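Local coordinates for protein alpha-1,3-glucanase (Streptomyces thermodiastaticus, PDB 7C7D) that probably hydrolyses the alpha-1,3-glycosidic linkages of alpha-1,3-glucan, as a thermostable glycosidase of family GH87, at residues T165-L169 / S266-V270. Residues are numbered along the deposited sequence; the frame is centred on the assembly and turned at random.
Sequences TRLLL and SWYSV
Arg166 lies along one face of the Trp267 indole. Arg166 CD sits 3.7 Å from the centroid of the six-membered ring of Trp267 and 11° off the normal, a CH-pi contact; farther out, Arg166 CZ is 4.3 Å from the centroid of the five-membered ring of Trp267, a cation-pi pair in which the guanidinium is tilted 35° from the ring plane. The chain runs extended from CG to NE, which carries both end nitrogens to a single acceptor: Arg166 NH2 to Ser266 O measures 2.9 Å, in the carbonyl plane, while Arg166 NH1 to Ser266 O measures 3.1 Å, from above that plane. An alanine here is likely to leave the Ser266 carbonyl without both donors and the indole face without its cation. Leu168 adds an apolar contact, CD2 to Trp267 CE3 at 3.6 Å, and CD1 reaches Tyr268 CE1 at 3.9 Å. In the next shell, Trp323 makes a further cation-pi pair with Arg166 and meets Trp267 edge-to-face, while Tyr268 OH is hydrogen-bonded to Ser199 O. Strand 163-169 belongs to the antiparallel N-terminal beta domain, whereas Trp267 sits in the loop leading into strand 269-272; the contact thus joins that domain to the right-handed parallel beta-helix of the pectate lyase-like fold.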
loop_
_atom_site.group_PDB
_atom_site.type_symbol
_atom_site.label_atom_id
_atom_site.label_comp_id
_atom_site.label_asym_id
_atom_site.label_seq_id
_atom_site.Cartn_x
_atom_site.Cartn_y
_atom_site.Cartn_z
ATOM N N THR A 165 -10.413 -5.578 10.678
ATOM C CA THR A 165 -10.595 -6.464 11.812
ATOM C C THR A 165 -10.687 -7.890 11.287
ATOM O O THR A 165 -11.258 -8.131 10.218
ATOM C CB THR A 165 -11.841 -6.053 12.612
ATOM O OG1 THR A 165 -11.958 -6.883 13.768
ATOM C CG2 THR A 165 -13.113 -6.147 11.770
ATOM N N ARG A 166 -10.094 -8.832 12.018
ATOM C CA ARG A 166 -9.974 -10.198 11.528
ATOM C C ARG A 166 -10.440 -11.200 12.571
ATOM O O ARG A 166 -10.469 -10.923 13.773
ATOM C CB ARG A 166 -8.540 -10.526 11.089
ATOM C CG ARG A 166 -7.547 -10.670 12.231
ATOM C CD ARG A 166 -6.161 -11.067 11.728
ATOM N NE ARG A 166 -5.213 -11.223 12.827
ATOM C CZ ARG A 166 -3.983 -11.712 12.703
ATOM N NH1 ARG A 166 -3.536 -12.114 11.521
ATOM N NH2 ARG A 166 -3.204 -11.815 13.772
ATOM N N LEU A 167 -10.772 -12.396 12.090
ATOM C CA LEU A 167 -11.259 -13.458 12.956
ATOM C C LEU A 167 -11.053 -14.789 12.253
ATOM O O LEU A 167 -11.400 -14.927 11.075
ATOM C CB LEU A 167 -12.753 -13.249 13.221
ATOM C CG LEU A 167 -13.466 -14.041 14.312
ATOM C CD1 LEU A 167 -12.634 -14.081 15.581
ATOM C CD2 LEU A 167 -14.829 -13.425 14.576
ATOM N N LEU A 168 -10.483 -15.756 12.966
ATOM C CA LEU A 168 -10.565 -17.138 12.518
ATOM C C LEU A 168 -12.001 -17.608 12.702
ATOM O O LEU A 168 -12.611 -17.371 13.749
ATOM C CB LEU A 168 -9.624 -18.019 13.341
ATOM C CG LEU A 168 -8.120 -17.817 13.132
ATOM C CD1 LEU A 168 -7.318 -18.525 14.216
ATOM C CD2 LEU A 168 -7.689 -18.293 11.753
ATOM N N LEU A 169 -12.555 -18.261 11.679
ATOM C CA LEU A 169 -13.966 -18.632 11.746
ATOM C C LEU A 169 -14.229 -19.818 12.668
ATOM O O LEU A 169 -15.379 -20.024 13.069
ATOM C CB LEU A 169 -14.519 -18.916 10.348
ATOM C CG LEU A 169 -14.584 -17.718 9.396
ATOM C CD1 LEU A 169 -14.969 -18.174 7.997
ATOM C CD2 LEU A 169 -15.545 -16.656 9.905
ATOM N N SER A 266 1.024 -15.962 11.248
ATOM C CA SER A 266 0.666 -14.613 11.663
ATOM C C SER A 266 -0.728 -14.509 12.272
ATOM O O SER A 266 -1.069 -13.443 12.797
ATOM C CB SER A 266 0.796 -13.659 10.480
ATOM O OG SER A 266 -0.166 -13.985 9.496
ATOM N N TRP A 267 -1.544 -15.558 12.206
ATOM C CA TRP A 267 -2.820 -15.572 12.903
ATOM C C TRP A 267 -2.724 -16.205 14.283
ATOM O O TRP A 267 -3.720 -16.218 15.011
ATOM C CB TRP A 267 -3.890 -16.287 12.065
ATOM C CG TRP A 267 -4.248 -15.532 10.814
ATOM C CD1 TRP A 267 -3.430 -15.275 9.744
ATOM C CD2 TRP A 267 -5.510 -14.926 10.504
ATOM N NE1 TRP A 267 -4.109 -14.555 8.792
ATOM C CE2 TRP A 267 -5.386 -14.329 9.231
ATOM C CE3 TRP A 267 -6.735 -14.834 11.175
ATOM C CZ2 TRP A 267 -6.440 -13.656 8.614
ATOM C CZ3 TRP A 267 -7.785 -14.157 10.558
ATOM C CH2 TRP A 267 -7.627 -13.579 9.290
ATOM N N TYR A 268 -1.552 -16.704 14.667
ATOM C CA TYR A 268 -1.372 -17.419 15.928
ATOM C C TYR A 268 -0.331 -16.796 16.842
ATOM O O TYR A 268 -0.557 -16.711 18.053
ATOM C CB TYR A 268 -0.980 -18.877 15.654
ATOM C CG TYR A 268 -1.953 -19.592 14.758
ATOM C CD1 TYR A 268 -3.203 -19.981 15.221
ATOM C CD2 TYR A 268 -1.629 -19.866 13.438
ATOM C CE1 TYR A 268 -4.098 -20.635 14.395
ATOM C CE2 TYR A 268 -2.516 -20.515 12.608
ATOM C CZ TYR A 268 -3.748 -20.898 13.090
ATOM O OH TYR A 268 -4.631 -21.545 12.254
ATOM N N SER A 269 0.816 -16.391 16.302
ATOM C CA SER A 269 1.886 -15.781 17.084
ATOM C C SER A 269 1.822 -14.277 16.866
ATOM O O SER A 269 2.192 -13.787 15.796
ATOM C CB SER A 269 3.240 -16.338 16.654
ATOM O OG SER A 269 3.265 -17.754 16.750
ATOM N N VAL A 270 1.372 -13.544 17.880
ATOM C CA VAL A 270 1.014 -12.138 17.721
ATOM C C VAL A 270 1.830 -11.300 18.697
ATOM O O VAL A 270 1.687 -11.442 19.917
ATOM C CB VAL A 270 -0.493 -11.911 17.916
ATOM C CG1 VAL A 270 -0.826 -10.440 17.721
ATOM C CG2 VAL A 270 -1.288 -12.770 16.938
#